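Local coordinates for flagellar biosynthesis protein FlaG (Helicobacter pylori, PDB 6JSX) that belongs to the FlaG family and probably takes part in building the bacterial flagellum, at residues P5-L10 / E56-M61; E16-I21 / I25-N30. All blocks are in the same frame, centred on the assembly; numbering follows the deposited sequence.

Contact 1. Residues P5-L10 / E56-M61; sequences PKLELL and EAVELM
Leu-7 reaches across to the C-terminal helix with both arms of its isobutyl fork, and this is where residues 5-10 and 56-61 meet most fully. CD1 lies 4.1 Å from CB of Ala-57, while CD2 lies 4.2 Å from CG2 of Val-58, the branch of that valine turned to the fork. Leucine CG stands beside its own backbone N and anti to the carbonyl carbon (chi1 -73°), which carries both methyls out into the gap between the helices. One turn on, Leu-10 offers a single methyl: its CD1 is 4.1 Å from SD of Met-61 and touches the neighbouring CG at a similar range. Two bends in the Met-61 chain turn CE off elsewhere while CG and SD stay by the leucine.

The pair illustrates how two helices can share a core without lying close. Their local axes come no nearer than 11.3 Å and cross at 56°, and leucine and methionine side chains reach across most of the interval to Ala-57, Val-58 and one another. Packing is fullest around Leu-7 and Ala-57, where the sheet closes in, with Ile-52 of strand 47-53 on Ala-57. The looser side is at Lys-6, an exposed residue that starts toward the partner helix but whose chain then leads away. The second subunit also borders the contact, with its Phe-72 against Met-61 and its Ile-21 against Leu-60.

No hydrogen bond or salt bridge links the two segments; their backbone bonds run within each helix. The join is therefore one of methyl, methylene and thioether groups alone, consistent with cohesion that comes from burying apolar surface and that imposes little directional demand on the helices.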
loop_
_atom_site.group_PDB
_atom_site.type_symbol
_atom_site.label_atom_id
_atom_site.label_comp_id
_atom_site.label_asym_id
_atom_site.label_seq_id
_atom_site.Cartn_x
_atom_site.Cartn_y
_atom_site.Cartn_z
ATOM N N PRO A 5 -11.308 -14.921 -1.881
ATOM C CA PRO A 5 -10.083 -15.723 -1.738
ATOM C C PRO A 5 -8.805 -14.962 -2.082
ATOM O O PRO A 5 -7.819 -15.058 -1.355
ATOM C CB PRO A 5 -10.287 -16.853 -2.755
ATOM C CG PRO A 5 -11.731 -16.988 -2.880
ATOM C CD PRO A 5 -12.298 -15.614 -2.732
ATOM N N LYS A 6 -8.832 -14.205 -3.169
ATOM C CA LYS A 6 -7.623 -13.557 -3.657
ATOM C C LYS A 6 -7.192 -12.346 -2.847
ATOM O O LYS A 6 -5.991 -12.127 -2.654
ATOM C CB LYS A 6 -7.762 -13.189 -5.130
ATOM C CG LYS A 6 -7.875 -14.403 -5.996
ATOM C CD LYS A 6 -7.753 -14.075 -7.475
ATOM C CE LYS A 6 -8.008 -15.335 -8.312
ATOM N NZ LYS A 6 -7.622 -16.564 -7.541
ATOM N N LEU A 7 -8.156 -11.555 -2.383
ATOM C CA LEU A 7 -7.822 -10.402 -1.549
ATOM C C LEU A 7 -7.434 -10.865 -0.147
ATOM O O LEU A 7 -6.655 -10.196 0.541
ATOM C CB LEU A 7 -8.957 -9.367 -1.519
ATOM C CG LEU A 7 -9.124 -8.569 -2.823
ATOM C CD1 LEU A 7 -10.260 -7.561 -2.743
ATOM C CD2 LEU A 7 -7.809 -7.898 -3.249
ATOM N N GLU A 8 -7.962 -12.024 0.254
ATOM C CA GLU A 8 -7.580 -12.647 1.518
ATOM C C GLU A 8 -6.126 -13.061 1.470
ATOM O O GLU A 8 -5.354 -12.799 2.401
ATOM C CB GLU A 8 -8.453 -13.865 1.820
ATOM C CG GLU A 8 -9.861 -13.510 2.261
ATOM C CD GLU A 8 -10.521 -14.600 3.082
ATOM O OE1 GLU A 8 -9.949 -15.709 3.180
ATOM O OE2 GLU A 8 -11.613 -14.339 3.638
ATOM N N LEU A 9 -5.759 -13.701 0.365
ATOM C CA LEU A 9 -4.400 -14.189 0.148
ATOM C C LEU A 9 -3.438 -13.013 0.008
ATOM O O LEU A 9 -2.403 -12.970 0.669
ATOM C CB LEU A 9 -4.374 -15.086 -1.096
ATOM C CG LEU A 9 -3.114 -15.840 -1.512
ATOM C CD1 LEU A 9 -2.650 -16.819 -0.440
ATOM C CD2 LEU A 9 -3.388 -16.565 -2.814
ATOM N N LEU A 10 -3.806 -12.052 -0.839
ATOM C CA LEU A 10 -3.067 -10.796 -1.015
ATOM C C LEU A 10 -2.820 -10.094 0.318
ATOM O O LEU A 10 -1.816 -9.404 0.489
ATOM C CB LEU A 10 -3.870 -9.868 -1.934
ATOM C CG LEU A 10 -3.255 -8.645 -2.629
ATOM C CD1 LEU A 10 -3.617 -7.334 -1.943
ATOM C CD2 LEU A 10 -1.754 -8.795 -2.762
ATOM N N GLU A 56 -12.586 -2.184 -6.936
ATOM C CA GLU A 56 -11.621 -1.108 -7.105
ATOM C C GLU A 56 -10.224 -1.545 -6.643
ATOM O O GLU A 56 -9.212 -1.057 -7.146
ATOM C CB GLU A 56 -12.093 0.157 -6.371
ATOM C CG GLU A 56 -13.359 0.788 -6.969
ATOM C CD GLU A 56 -13.886 1.964 -6.145
ATOM O OE1 GLU A 56 -13.688 1.960 -4.913
ATOM O OE2 GLU A 56 -14.494 2.896 -6.722
ATOM N N ALA A 57 -10.185 -2.489 -5.705
ATOM C CA ALA A 57 -8.936 -2.978 -5.133
ATOM C C ALA A 57 -8.186 -3.878 -6.102
ATOM O O ALA A 57 -6.954 -3.837 -6.192
ATOM C CB ALA A 57 -9.215 -3.723 -3.836
ATOM N N VAL A 58 -8.931 -4.701 -6.825
ATOM C CA VAL A 58 -8.313 -5.617 -7.770
ATOM C C VAL A 58 -7.751 -4.865 -8.984
ATOM O O VAL A 58 -6.653 -5.170 -9.462
ATOM C CB VAL A 58 -9.295 -6.715 -8.190
ATOM C CG1 VAL A 58 -8.631 -7.675 -9.172
ATOM C CG2 VAL A 58 -9.792 -7.456 -6.956
ATOM N N GLU A 59 -8.498 -3.872 -9.463
ATOM C CA GLU A 59 -8.020 -3.000 -10.537
ATOM C C GLU A 59 -6.756 -2.245 -10.136
ATOM O O GLU A 59 -5.825 -2.103 -10.933
ATOM C CB GLU A 59 -9.110 -2.013 -10.952
ATOM C CG GLU A 59 -10.318 -2.685 -11.608
ATOM C CD GLU A 59 -11.458 -1.718 -11.908
ATOM O OE1 GLU A 59 -11.402 -0.546 -11.455
ATOM O OE2 GLU A 59 -12.413 -2.143 -12.599
ATOM N N LEU A 60 -6.733 -1.777 -8.893
ATOM C CA LEU A 60 -5.622 -0.999 -8.350
ATOM C C LEU A 60 -4.364 -1.827 -8.206
ATOM O O LEU A 60 -3.284 -1.401 -8.604
ATOM C CB LEU A 60 -6.012 -0.450 -6.984
ATOM C CG LEU A 60 -4.909 0.132 -6.126
ATOM C CD1 LEU A 60 -4.492 1.470 -6.684
ATOM C CD2 LEU A 60 -5.410 0.257 -4.705
ATOM N N MET A 61 -4.501 -3.008 -7.616
ATOM C CA MET A 61 -3.386 -3.945 -7.551
ATOM C C MET A 61 -2.845 -4.318 -8.932
ATOM O O MET A 61 -1.647 -4.531 -9.097
ATOM C CB MET A 61 -3.763 -5.180 -6.730
ATOM C CG MET A 61 -3.947 -4.865 -5.245
ATOM S SD MET A 61 -2.414 -4.350 -4.469
ATOM C CE MET A 61 -2.453 -2.556 -4.583
#

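Contact 2. Residues E16-I21 / I25-N30; sequences EEMKRI and INFSYN
The methyl of Met-18 comes up to the rim of the Phe-27 ring, close to the ring plane, with CE 3.8 Å from CE1; neither face receives an atom from residues 16-21. CG of the methionine also approaches that ring corner, at 4.0 Å from CE1, and the methionine chain runs nearly perpendicular to the phenylalanine side chain. A second flat group, the peptide carbonyl of Ile-25, has its O atom 3.7 Å from CB of Met-18, a plain van der Waals touch. SD lies 4.2 Å from CB of Ile-25: a bend at chi2 (-62°) swings the thioether to the isoleucine while the terminal methyl runs on to the ring.

Here helix 4-21 passes through a short connection into the first strand of an antiparallel sheet, which runs back along the helix. The alternation expected of a strand follows, Phe-27 pointing to the helix and Asn-26 away. Ile-25 and Phe-27 both touch Val-38 of the adjacent strand, and Leu-14, one turn earlier in the helix, packs on Phe-27 too. Asn-15 binds the Phe-27 carbonyl through ND2, and Leu-60 of the second subunit reaches Met-18.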
loop_
_atom_site.group_PDB
_atom_site.type_symbol
_atom_site.label_atom_id
_atom_site.label_comp_id
_atom_site.label_asym_id
_atom_site.label_seq_id
_atom_site.Cartn_x
_atom_site.Cartn_y
_atom_site.Cartn_z
ATOM N N GLU A 16 2.740 -10.170 5.796
ATOM C CA GLU A 16 4.029 -10.833 6.032
ATOM C C GLU A 16 5.179 -9.931 5.650
ATOM O O GLU A 16 6.188 -9.854 6.343
ATOM C CB GLU A 16 4.139 -12.119 5.224
ATOM C CG GLU A 16 3.441 -13.299 5.838
ATOM C CD GLU A 16 3.655 -14.544 5.024
ATOM O OE1 GLU A 16 4.387 -14.452 4.012
ATOM O OE2 GLU A 16 3.096 -15.603 5.392
ATOM N N GLU A 17 5.008 -9.264 4.519
ATOM C CA GLU A 17 5.964 -8.306 4.006
ATOM C C GLU A 17 6.098 -7.085 4.933
ATOM O O GLU A 17 7.204 -6.583 5.160
ATOM C CB GLU A 17 5.511 -7.895 2.609
ATOM C CG GLU A 17 6.632 -7.585 1.648
ATOM C CD GLU A 17 7.787 -8.520 1.784
ATOM O OE1 GLU A 17 7.577 -9.751 1.735
ATOM O OE2 GLU A 17 8.916 -8.019 1.944
ATOM N N MET A 18 4.968 -6.627 5.476
ATOM C CA MET A 18 4.942 -5.487 6.387
ATOM C C MET A 18 5.592 -5.824 7.733
ATOM O O MET A 18 6.188 -4.961 8.381
ATOM C CB MET A 18 3.502 -4.989 6.576
ATOM C CG MET A 18 2.905 -4.302 5.349
ATOM S SD MET A 18 3.832 -2.835 4.919
ATOM C CE MET A 18 2.959 -2.284 3.482
ATOM N N LYS A 19 5.480 -7.083 8.137
ATOM C CA LYS A 19 6.013 -7.558 9.406
ATOM C C LYS A 19 7.481 -7.966 9.255
ATOM O O LYS A 19 8.260 -7.919 10.212
ATOM C CB LYS A 19 5.156 -8.710 9.936
ATOM C CG LYS A 19 5.853 -9.655 10.895
ATOM C CD LYS A 19 4.990 -10.877 11.190
ATOM C CE LYS A 19 5.773 -11.916 11.982
ATOM N NZ LYS A 19 4.908 -13.030 12.471
ATOM N N ARG A 20 7.857 -8.336 8.037
ATOM C CA ARG A 20 9.257 -8.596 7.700
ATOM C C ARG A 20 10.067 -7.309 7.844
ATOM O O ARG A 20 11.248 -7.342 8.161
ATOM C CB ARG A 20 9.342 -9.112 6.261
ATOM C CG ARG A 20 10.703 -9.590 5.793
ATOM C CD ARG A 20 10.655 -9.930 4.291
ATOM N NE ARG A 20 11.947 -10.378 3.771
ATOM C CZ ARG A 20 12.892 -9.563 3.313
ATOM N NH1 ARG A 20 12.692 -8.252 3.318
ATOM N NH2 ARG A 20 14.042 -10.056 2.857
ATOM N N ILE A 21 9.399 -6.180 7.625
ATOM C CA ILE A 21 10.013 -4.856 7.612
ATOM C C ILE A 21 9.886 -4.139 8.964
ATOM O O ILE A 21 10.736 -3.332 9.325
ATOM C CB ILE A 21 9.363 -3.974 6.505
ATOM C CG1 ILE A 21 9.573 -4.585 5.122
ATOM C CG2 ILE A 21 9.911 -2.549 6.516
ATOM C CD1 ILE A 21 8.900 -3.788 4.016
ATOM N N ILE A 25 1.386 -1.540 9.525
ATOM C CA ILE A 25 0.335 -1.378 8.523
ATOM C C ILE A 25 -0.336 -2.714 8.319
ATOM O O ILE A 25 0.335 -3.706 8.064
ATOM C CB ILE A 25 0.882 -0.899 7.167
ATOM C CG1 ILE A 25 1.726 0.376 7.351
ATOM C CG2 ILE A 25 -0.264 -0.697 6.188
ATOM C CD1 ILE A 25 2.008 1.161 6.092
ATOM N N ASN A 26 -1.658 -2.751 8.444
ATOM C CA ASN A 26 -2.382 -4.016 8.340
ATOM C C ASN A 26 -3.370 -4.115 7.176
ATOM O O ASN A 26 -4.069 -3.164 6.845
ATOM C CB ASN A 26 -3.092 -4.348 9.655
ATOM C CG ASN A 26 -3.643 -5.760 9.668
ATOM O OD1 ASN A 26 -4.851 -5.968 9.538
ATOM N ND2 ASN A 26 -2.750 -6.746 9.800
ATOM N N PHE A 27 -3.433 -5.289 6.568
ATOM C CA PHE A 27 -4.356 -5.521 5.470
ATOM C C PHE A 27 -5.257 -6.671 5.838
ATOM O O PHE A 27 -4.864 -7.559 6.594
ATOM C CB PHE A 27 -3.588 -5.843 4.181
ATOM C CG PHE A 27 -2.748 -4.694 3.683
ATOM C CD1 PHE A 27 -1.445 -4.509 4.156
ATOM C CD2 PHE A 27 -3.267 -3.779 2.760
ATOM C CE1 PHE A 27 -0.666 -3.437 3.716
ATOM C CE2 PHE A 27 -2.490 -2.702 2.310
ATOM C CZ PHE A 27 -1.182 -2.534 2.792
ATOM N N SER A 28 -6.478 -6.642 5.319
ATOM C CA SER A 28 -7.392 -7.771 5.456
ATOM C C SER A 28 -8.546 -7.617 4.495
ATOM O O SER A 28 -8.848 -6.507 4.057
ATOM C CB SER A 28 -7.945 -7.845 6.865
ATOM O OG SER A 28 -8.551 -6.620 7.158
ATOM N N TYR A 29 -9.189 -8.733 4.169
ATOM C CA TYR A 29 -10.444 -8.663 3.449
ATOM C C TYR A 29 -11.598 -8.616 4.439
ATOM O O TYR A 29 -11.737 -9.507 5.279
ATOM C CB TYR A 29 -10.623 -9.862 2.524
ATOM C CG TYR A 29 -11.893 -9.798 1.690
ATOM C CD1 TYR A 29 -11.971 -8.965 0.580
ATOM C CD2 TYR A 29 -13.009 -10.568 2.009
ATOM C CE1 TYR A 29 -13.114 -8.891 -0.187
ATOM C CE2 TYR A 29 -14.158 -10.513 1.236
ATOM C CZ TYR A 29 -14.206 -9.673 0.133
ATOM O OH TYR A 29 -15.347 -9.603 -0.652
ATOM N N ASN A 30 -12.421 -7.577 4.355
ATOM C CA ASN A 30 -13.676 -7.580 5.092
ATOM C C ASN A 30 -14.799 -8.165 4.229
ATOM O O ASN A 30 -15.084 -7.665 3.132
ATOM C CB ASN A 30 -14.028 -6.172 5.566
ATOM C CG ASN A 30 -15.103 -6.165 6.625
ATOM O OD1 ASN A 30 -16.116 -6.859 6.499
ATOM N ND2 ASN A 30 -14.889 -5.387 7.686
#

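Overall arrangement
Helix 4-21 serves both contacts: its first turns meet the C-terminal helix in contact 1 and its last turns meet the first strand in contact 2, with the contact centres 13 Å apart on opposite sides of the chain's centre. Tyr-29 joins them, its CD1 3.7 Å from CB of Leu-7 and its CB 3.7 Å from CG of Glu-8. Along the chain, contact 2 is nested within the loop that contact 1 closes. The dimer relates them again: Glu-17 and Arg-20, from residues 16-21, form salt bridges with Arg-63 and Glu-59 of the second subunit, so one subunit's C-terminal helix lies against the other's contact 2.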